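PDB 6JAV: group II chitinase from Ostrinia furnacalis, which probably hydrolyses internal glycosidic bonds of chitin as an endochitinase, the chain here being one family 18 catalytic domain of a much longer protein. Local coordinates for residues Trp133-Ser138 with Lys174-Ala179; Thr208-Pro213 with Trp319-Asp324; Thr239-Ile244 with Leu338-Gly343. One frame throughout, in Å; residues are numbered along the deposited sequence.

Contact 1 of 3, residues Trp133-Ser138 with Lys174-Ala179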
loop_
_atom_site.group_PDB
_atom_site.type_symbol
_atom_site.label_atom_id
_atom_site.label_comp_id
_atom_site.label_asym_id
_atom_site.label_seq_id
_atom_site.Cartn_x
_atom_site.Cartn_y
_atom_site.Cartn_z
ATOM N N TRP A 133 6.254 11.532 -11.310
ATOM C CA TRP A 133 4.799 11.576 -11.214
ATOM C C TRP A 133 4.229 10.332 -11.866
ATOM O O TRP A 133 4.503 10.058 -13.038
ATOM C CB TRP A 133 4.242 12.813 -11.915
ATOM C CG TRP A 133 4.840 14.126 -11.480
ATOM C CD1 TRP A 133 5.615 14.381 -10.381
ATOM C CD2 TRP A 133 4.689 15.361 -12.164
ATOM N NE1 TRP A 133 5.955 15.729 -10.345
ATOM C CE2 TRP A 133 5.405 16.341 -11.443
ATOM C CE3 TRP A 133 4.013 15.738 -13.335
ATOM C CZ2 TRP A 133 5.466 17.674 -11.855
ATOM C CZ3 TRP A 133 4.076 17.055 -13.738
ATOM C CH2 TRP A 133 4.789 18.011 -13.004
ATOM N N GLN A 134 3.454 9.557 -11.102
ATOM C CA GLN A 134 2.976 8.251 -11.582
ATOM C C GLN A 134 4.096 7.419 -12.223
ATOM O O GLN A 134 3.917 6.798 -13.281
ATOM C CB GLN A 134 1.748 8.389 -12.483
ATOM C CG GLN A 134 0.491 8.779 -11.670
ATOM C CD GLN A 134 -0.779 8.756 -12.498
ATOM O OE1 GLN A 134 -0.738 8.829 -13.739
ATOM N NE2 GLN A 134 -1.926 8.653 -11.823
ATOM N N VAL A 135 5.258 7.406 -11.566
ATOM C CA VAL A 135 6.444 6.606 -11.898
ATOM C C VAL A 135 7.238 7.160 -13.077
ATOM O O VAL A 135 8.316 6.649 -13.389
ATOM C CB VAL A 135 6.174 5.082 -12.007
ATOM C CG1 VAL A 135 7.483 4.283 -11.917
ATOM C CG2 VAL A 135 5.243 4.602 -10.875
ATOM N N ASP A 136 6.778 8.250 -13.692
ATOM C CA ASP A 136 7.477 8.787 -14.872
ATOM C C ASP A 136 8.460 9.868 -14.417
ATOM O O ASP A 136 8.080 11.021 -14.214
ATOM C CB ASP A 136 6.470 9.321 -15.876
ATOM C CG ASP A 136 7.109 9.702 -17.205
ATOM O OD1 ASP A 136 8.355 9.871 -17.265
ATOM O OD2 ASP A 136 6.347 9.846 -18.174
ATOM N N CYS A 137 9.733 9.497 -14.306
ATOM C CA CYS A 137 10.749 10.422 -13.815
ATOM C C CYS A 137 11.053 11.560 -14.785
ATOM O O CYS A 137 11.710 12.526 -14.379
ATOM C CB CYS A 137 12.012 9.657 -13.422
ATOM S SG CYS A 137 11.766 8.480 -12.026
ATOM N N SER A 138 10.569 11.498 -16.025
ATOM C CA SER A 138 10.714 12.635 -16.935
ATOM C C SER A 138 9.735 13.772 -16.654
ATOM O O SER A 138 9.911 14.874 -17.194
ATOM C CB SER A 138 10.542 12.177 -18.384
ATOM O OG SER A 138 9.178 11.916 -18.672
ATOM N N LYS A 174 14.122 1.623 -7.070
ATOM C CA LYS A 174 15.412 2.289 -6.864
ATOM C C LYS A 174 15.487 3.659 -7.542
ATOM O O LYS A 174 15.923 4.635 -6.923
ATOM C CB LYS A 174 16.548 1.390 -7.386
ATOM C CG LYS A 174 17.925 2.007 -7.181
ATOM C CD LYS A 174 19.010 1.136 -7.827
ATOM C CE LYS A 174 20.407 1.581 -7.348
ATOM N NZ LYS A 174 20.716 2.994 -7.705
ATOM N N MET A 175 15.079 3.752 -8.812
ATOM C CA MET A 175 15.190 5.019 -9.545
ATOM C C MET A 175 14.293 6.102 -8.955
ATOM O O MET A 175 14.690 7.274 -8.878
ATOM C CB MET A 175 14.838 4.817 -11.017
ATOM C CG MET A 175 15.972 4.227 -11.832
ATOM S SD MET A 175 16.123 2.476 -11.476
ATOM C CE MET A 175 17.850 2.407 -11.022
ATOM N N VAL A 176 13.069 5.729 -8.556
ATOM C CA VAL A 176 12.153 6.685 -7.937
ATOM C C VAL A 176 12.665 7.108 -6.572
ATOM O O VAL A 176 12.592 8.281 -6.215
ATOM C CB VAL A 176 10.735 6.083 -7.854
ATOM C CG1 VAL A 176 9.803 7.060 -7.149
ATOM C CG2 VAL A 176 10.234 5.768 -9.261
ATOM N N ILE A 177 13.157 6.158 -5.779
ATOM C CA ILE A 177 13.720 6.487 -4.480
ATOM C C ILE A 177 14.843 7.505 -4.645
ATOM O O ILE A 177 14.909 8.513 -3.932
ATOM C CB ILE A 177 14.210 5.207 -3.777
ATOM C CG1 ILE A 177 13.042 4.237 -3.448
ATOM C CG2 ILE A 177 14.978 5.551 -2.506
ATOM C CD1 ILE A 177 13.545 2.801 -3.198
ATOM N N ASP A 178 15.748 7.231 -5.594
ATOM C CA ASP A 178 16.891 8.112 -5.812
ATOM C C ASP A 178 16.439 9.506 -6.239
ATOM O O ASP A 178 17.037 10.512 -5.829
ATOM C CB ASP A 178 17.783 7.518 -6.899
ATOM C CG ASP A 178 18.623 6.333 -6.421
ATOM O OD1 ASP A 178 18.744 6.104 -5.186
ATOM O OD2 ASP A 178 19.209 5.656 -7.323
ATOM N N ALA A 179 15.394 9.589 -7.067
ATOM C CA ALA A 179 14.983 10.866 -7.637
ATOM C C ALA A 179 14.104 11.685 -6.709
ATOM O O ALA A 179 14.177 12.918 -6.739
ATOM C CB ALA A 179 14.211 10.656 -8.939
#

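Contact 2 of 3, residues Thr208-Pro213 with Trp319-Asp324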
loop_
_atom_site.group_PDB
_atom_site.type_symbol
_atom_site.label_atom_id
_atom_site.label_comp_id
_atom_site.label_asym_id
_atom_site.label_seq_id
_atom_site.Cartn_x
_atom_site.Cartn_y
_atom_site.Cartn_z
ATOM N N THR A 208 4.307 -11.482 -18.239
ATOM C CA THR A 208 3.878 -11.867 -16.892
ATOM C C THR A 208 5.013 -11.710 -15.891
ATOM O O THR A 208 6.196 -11.850 -16.220
ATOM C CB THR A 208 3.370 -13.311 -16.866
ATOM O OG1 THR A 208 4.403 -14.202 -17.315
ATOM C CG2 THR A 208 2.133 -13.451 -17.734
ATOM N N GLY A 209 4.641 -11.413 -14.652
ATOM C CA GLY A 209 5.602 -11.336 -13.565
ATOM C C GLY A 209 4.837 -11.255 -12.263
ATOM O O GLY A 209 3.606 -11.119 -12.254
ATOM N N HIS A 210 5.577 -11.352 -11.161
ATOM C CA HIS A 210 4.937 -11.372 -9.849
ATOM C C HIS A 210 4.708 -9.970 -9.293
ATOM O O HIS A 210 5.621 -9.146 -9.277
ATOM C CB HIS A 210 5.722 -12.198 -8.834
ATOM C CG HIS A 210 4.850 -12.696 -7.744
ATOM N ND1 HIS A 210 4.481 -11.911 -6.664
ATOM C CD2 HIS A 210 4.192 -13.869 -7.605
ATOM C CE1 HIS A 210 3.653 -12.593 -5.896
ATOM N NE2 HIS A 210 3.454 -13.786 -6.448
ATOM N N VAL A 211 3.490 -9.727 -8.783
ATOM C CA VAL A 211 3.169 -8.452 -8.131
ATOM C C VAL A 211 4.197 -8.044 -7.067
ATOM O O VAL A 211 4.453 -6.849 -6.871
ATOM C CB VAL A 211 1.722 -8.488 -7.584
ATOM C CG1 VAL A 211 1.512 -9.583 -6.549
ATOM C CG2 VAL A 211 1.323 -7.099 -7.016
ATOM N N ALA A 212 4.750 -8.998 -6.316
ATOM C CA ALA A 212 5.500 -8.653 -5.100
ATOM C C ALA A 212 6.531 -9.720 -4.738
ATOM O O ALA A 212 6.453 -10.351 -3.688
ATOM C CB ALA A 212 4.539 -8.378 -3.939
ATOM N N PRO A 213 7.560 -9.900 -5.572
ATOM C CA PRO A 213 8.616 -10.856 -5.207
ATOM C C PRO A 213 9.358 -10.418 -3.954
ATOM O O PRO A 213 9.587 -9.220 -3.736
ATOM C CB PRO A 213 9.569 -10.822 -6.406
ATOM C CG PRO A 213 9.071 -9.841 -7.351
ATOM C CD PRO A 213 7.881 -9.111 -6.766
ATOM N N TRP A 319 -4.161 -14.888 -16.306
ATOM C CA TRP A 319 -3.020 -15.240 -15.462
ATOM C C TRP A 319 -2.920 -14.186 -14.358
ATOM O O TRP A 319 -3.041 -12.992 -14.650
ATOM C CB TRP A 319 -1.767 -15.192 -16.354
ATOM C CG TRP A 319 -0.476 -15.786 -15.862
ATOM C CD1 TRP A 319 0.085 -16.993 -16.250
ATOM C CD2 TRP A 319 0.494 -15.157 -15.012
ATOM N NE1 TRP A 319 1.316 -17.159 -15.650
ATOM C CE2 TRP A 319 1.589 -16.050 -14.884
ATOM C CE3 TRP A 319 0.529 -13.933 -14.310
ATOM C CZ2 TRP A 319 2.709 -15.756 -14.105
ATOM C CZ3 TRP A 319 1.657 -13.632 -13.540
ATOM C CH2 TRP A 319 2.723 -14.544 -13.435
ATOM N N VAL A 320 -2.712 -14.604 -13.109
ATOM C CA VAL A 320 -2.659 -13.637 -12.000
ATOM C C VAL A 320 -1.559 -14.030 -11.026
ATOM O O VAL A 320 -1.385 -15.208 -10.711
ATOM C CB VAL A 320 -4.038 -13.533 -11.304
ATOM C CG1 VAL A 320 -4.438 -14.848 -10.658
ATOM C CG2 VAL A 320 -4.044 -12.379 -10.261
ATOM N N SER A 321 -0.802 -13.038 -10.535
ATOM C CA SER A 321 0.198 -13.305 -9.507
ATOM C C SER A 321 -0.207 -12.598 -8.223
ATOM O O SER A 321 -0.784 -11.508 -8.271
ATOM C CB SER A 321 1.592 -12.840 -9.949
ATOM O OG SER A 321 1.599 -11.458 -10.239
ATOM N N PHE A 322 0.092 -13.219 -7.082
ATOM C CA PHE A 322 -0.490 -12.786 -5.812
ATOM C C PHE A 322 0.263 -13.433 -4.658
ATOM O O PHE A 322 1.133 -14.292 -4.848
ATOM C CB PHE A 322 -1.996 -13.131 -5.761
ATOM C CG PHE A 322 -2.273 -14.605 -5.731
ATOM C CD1 PHE A 322 -2.199 -15.356 -6.907
ATOM C CD2 PHE A 322 -2.550 -15.263 -4.542
ATOM C CE1 PHE A 322 -2.433 -16.741 -6.891
ATOM C CE2 PHE A 322 -2.801 -16.666 -4.529
ATOM C CZ PHE A 322 -2.720 -17.379 -5.717
ATOM N N ASP A 323 -0.068 -13.003 -3.442
ATOM C CA ASP A 323 0.507 -13.601 -2.244
ATOM C C ASP A 323 -0.505 -14.518 -1.559
ATOM O O ASP A 323 -1.675 -14.150 -1.376
ATOM C CB ASP A 323 0.943 -12.508 -1.254
ATOM C CG ASP A 323 2.298 -11.892 -1.598
ATOM O OD1 ASP A 323 2.884 -12.224 -2.657
ATOM O OD2 ASP A 323 2.774 -11.052 -0.781
ATOM N N ASP A 324 -0.045 -15.710 -1.177
ATOM C CA ASP A 324 -0.811 -16.638 -0.365
ATOM C C ASP A 324 -0.314 -16.634 1.083
ATOM O O ASP A 324 0.642 -15.946 1.445
ATOM C CB ASP A 324 -0.818 -18.039 -0.993
ATOM C CG ASP A 324 0.571 -18.698 -1.059
ATOM O OD1 ASP A 324 1.611 -18.102 -0.724
ATOM O OD2 ASP A 324 0.621 -19.869 -1.504
HETATM O O HOH W 1 5.451 -12.819 -3.118
#

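Contact 3 of 3, residues Thr239-Ile244 with Leu338-Gly343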
loop_
_atom_site.group_PDB
_atom_site.type_symbol
_atom_site.label_atom_id
_atom_site.label_comp_id
_atom_site.label_asym_id
_atom_site.label_seq_id
_atom_site.Cartn_x
_atom_site.Cartn_y
_atom_site.Cartn_z
ATOM N N THR A 239 17.642 4.924 6.349
ATOM C CA THR A 239 16.437 4.739 7.157
ATOM C C THR A 239 16.691 3.724 8.271
ATOM O O THR A 239 17.110 2.596 7.977
ATOM C CB THR A 239 15.302 4.211 6.286
ATOM O OG1 THR A 239 15.154 5.069 5.155
ATOM C CG2 THR A 239 13.976 4.191 7.044
ATOM N N PRO A 240 16.397 4.056 9.529
ATOM C CA PRO A 240 16.445 3.038 10.601
ATOM C C PRO A 240 15.431 1.926 10.370
ATOM O O PRO A 240 14.317 2.168 9.887
ATOM C CB PRO A 240 16.108 3.826 11.872
ATOM C CG PRO A 240 16.351 5.302 11.527
ATOM C CD PRO A 240 16.053 5.402 10.039
ATOM N N ALA A 241 15.810 0.701 10.734
ATOM C CA ALA A 241 14.881 -0.422 10.602
ATOM C C ALA A 241 13.563 -0.143 11.318
ATOM O O ALA A 241 12.481 -0.510 10.817
ATOM C CB ALA A 241 15.517 -1.709 11.148
ATOM N N SER A 242 13.622 0.471 12.500
ATOM C CA SER A 242 12.414 0.689 13.284
ATOM C C SER A 242 11.413 1.598 12.589
ATOM O O SER A 242 10.230 1.560 12.949
ATOM C CB SER A 242 12.761 1.285 14.642
ATOM O OG SER A 242 13.091 2.652 14.517
ATOM N N LYS A 243 11.848 2.391 11.616
ATOM C CA LYS A 243 10.952 3.301 10.909
ATOM C C LYS A 243 10.271 2.637 9.722
ATOM O O LYS A 243 9.313 3.197 9.183
ATOM C CB LYS A 243 11.716 4.544 10.414
ATOM C CG LYS A 243 12.303 5.440 11.509
ATOM C CD LYS A 243 11.192 6.160 12.221
ATOM C CE LYS A 243 11.682 7.172 13.268
ATOM N NZ LYS A 243 11.926 8.512 12.704
ATOM N N ILE A 244 10.718 1.458 9.299
ATOM C CA ILE A 244 10.187 0.815 8.099
ATOM C C ILE A 244 9.041 -0.120 8.452
ATOM O O ILE A 244 9.162 -0.992 9.327
ATOM C CB ILE A 244 11.292 0.046 7.365
ATOM C CG1 ILE A 244 12.349 1.030 6.863
ATOM C CG2 ILE A 244 10.714 -0.777 6.198
ATOM C CD1 ILE A 244 13.568 0.333 6.369
ATOM N N LEU A 338 14.909 -8.768 10.192
ATOM C CA LEU A 338 15.560 -7.470 10.022
ATOM C C LEU A 338 15.170 -6.471 11.101
ATOM O O LEU A 338 15.607 -5.311 11.038
ATOM C CB LEU A 338 15.223 -6.886 8.645
ATOM C CG LEU A 338 15.821 -7.586 7.414
ATOM C CD1 LEU A 338 15.439 -6.830 6.153
ATOM C CD2 LEU A 338 17.338 -7.702 7.503
ATOM N N ASN A 339 14.344 -6.879 12.068
ATOM C CA ASN A 339 13.881 -6.006 13.146
ATOM C C ASN A 339 13.184 -4.756 12.626
ATOM O O ASN A 339 13.300 -3.678 13.223
ATOM C CB ASN A 339 15.027 -5.638 14.110
ATOM C CG ASN A 339 15.488 -6.831 14.889
ATOM O OD1 ASN A 339 14.742 -7.354 15.706
ATOM N ND2 ASN A 339 16.706 -7.296 14.618
ATOM N N LEU A 340 12.454 -4.906 11.512
ATOM C CA LEU A 340 11.722 -3.780 10.957
ATOM C C LEU A 340 10.615 -3.351 11.909
ATOM O O LEU A 340 10.241 -4.073 12.840
ATOM C CB LEU A 340 11.116 -4.103 9.587
ATOM C CG LEU A 340 12.060 -4.633 8.514
ATOM C CD1 LEU A 340 11.295 -4.884 7.215
ATOM C CD2 LEU A 340 13.221 -3.660 8.267
ATOM N N GLY A 341 10.078 -2.153 11.646
ATOM C CA GLY A 341 9.010 -1.619 12.467
ATOM C C GLY A 341 7.748 -2.453 12.413
ATOM O O GLY A 341 6.982 -2.470 13.376
ATOM N N GLY A 342 7.511 -3.132 11.302
ATOM C CA GLY A 342 6.343 -4.010 11.192
ATOM C C GLY A 342 5.922 -4.176 9.748
ATOM O O GLY A 342 6.749 -4.111 8.830
ATOM N N GLY A 343 4.620 -4.396 9.576
ATOM C CA GLY A 343 4.069 -4.730 8.283
ATOM C C GLY A 343 2.959 -3.755 7.952
ATOM O O GLY A 343 2.443 -3.048 8.818
#

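Contact 1 of 3, residues Trp133-Ser138 with Lys174-Ala179
A turn in the loop after barrel strand 122-126 meets helix 174-180 beside the inhibitor groove of this family 18 TIM barrel: Val135 and Cys137 on the loop touch Val176, and Cys137 also Ala179, on the helix. The turn is type I', running from Trp133 to Asp136, with positive phi at both Gln134 (47°) and Val135 (77°). It is closed by Asp136 N to Trp133 O at 3.0 Å. Val135 has CG1 anti to its backbone nitrogen, chi1 -162°, and this methyl meets Val176 CG2 at 4.1 Å, the two side chains crossing at about a right angle. Val176 CG2 is shared, for Cys137 SG also approaches it, at 4.2 Å. One turn further along the helix the same sulfur lies 4.5 Å from Ala179 CB. That sulfur is disulfide-bonded to Cys132, so the covalent link spans the base of the turn and probably helps to set where Cys137 meets the helix.

The polar groups work locally on each side. Asp136 OD1 takes Ser138 OG at 2.6 Å and Ser138 N at 3.0 Å, both from the same face of the carboxylate plane, the second bond forming an Asx turn. On the helix, Lys174 NZ makes a salt bridge with Asp178 OD2, and Asp178 OD1 has a second charged partner in Lys237. Gln134 NE2 binds the carbonyl of Trp86, a residue of the inhibitor pocket, while the side chain of Val135 comes within about 4 Å of the inhibitor itself. With no hydrogen bond across and 147 Å² buried in all, what passes directly between the segments is apolar contact of methyls with each other and with a disulfide sulfur, and the shape of the loop probably owes more to its own turn bonds and covalent link than to the helix.

Contact 2 of 3, residues Thr208-Pro213 with Trp319-Asp324
With chi1 at 59°, Ser321 holds its OG between its own backbone nitrogen and carbonyl carbon, directed at the loop, while His210, its CG anti to the backbone nitrogen (chi1 -156°), lays its ring over Ser321 CB. The serine hydroxyl donates to Gly209 O at 2.9 Å, in the carbonyl plane on a lone pair (C=O...donor angle 134°), and accepts Val211 N at 2.9 Å. Ser321 CB sits over one ring face toward the rim, 3.6 Å from His210 CD2. Ala212 N, at 2.9 Å from His210 ND1, holds the ring from its edge, in plane; NE2, as donor, makes a weak bond to Phe322 O and another to Pro311 O outside the segments.

The contact thus joins the loop after barrel strand 192-195 to strand 318-321, which belongs to the alpha+beta insertion found in many family 18 chitinases. From the loop side, Thr208 CB stands almost squarely over the six-membered ring of Trp319, 3.5 Å from its centroid, a CH-pi contact; Thr208 OG1 and Trp319 NE1 bond to the carbonyls of Gly264 and His263, respectively. A water donates to Ala212 O and Asp323 OD1, 2.7 Å from each, while Asp323 OD2 makes a salt bridge with Lys331.

Contact 3 of 3, residues Thr239-Ile244 with Leu338-Gly343
Gly341 N lies between two carbonyls of the facing segment, 3.0 Å from Ala241 O and 2.8 Å from Ile244 O, and both hydrogen bonds are bent and weak. Ile244 O is approached a second time by Gly342 N, at 3.3 Å and again weakly, so one oxygen serves two successive amides. Beside these bonds, Leu340 CA makes a C-H...O contact of 3.4 Å with Ala241 O. Ala241 CB rests against two carbonyl oxygens, Leu338 O and Asn339 O, at 3.6 Å from each. The side chain of Leu340, its CG anti to the carbonyl carbon (chi1 -54°), spreads its two methyls: CD2 reaches Ala241 CB at 4.2 Å and CD1 reaches Ile244 CG2 at 4.3 Å.

Gly341 is a glycine where a CB would collide with Ser242 O and Ile244 O, consistent with the close backbone approach. Each segment is itself ordered by local bonds. Residues 241-243 form a 3-10 turn in which Ala241 O also receives Ile244 N, so this oxygen is shared between its own turn and the partner segment. On the other side, Asn339, at positive phi, ends the preceding helix in a Schellman motif, and its OD1 binds Arg6. Helix 227-236 covers Ile244 through Ile231 and Met235. Further out, Gly342 bonds along the backbone to Met246, and Gly343 to Lys8 and Val10, which places 342-346 between strands 244-257 and 8-14, all parallel: the entry of the last strand that closes the TIM barrel.

From the N terminus, contact 1 comes first and is complete before the others open: it closes a loop of 35 residues holding helix 143-159 and strand 165-170, tying together segments that follow two neighbouring barrel strands. Contacts 2 and 3 cross, since their segments run in the order 208-213, 239-244, 319-324, 338-343. Contact 2 spans 105 residues, joining the loop after strand 192-195 to the inserted strand 318-321; contact 3 spans 93, joining the starts of strands 244-257 and 342-346. Centres lie 22 to 24 Å apart and none touch, contacts 1 and 3 being about 8 Å apart at their nearest atoms.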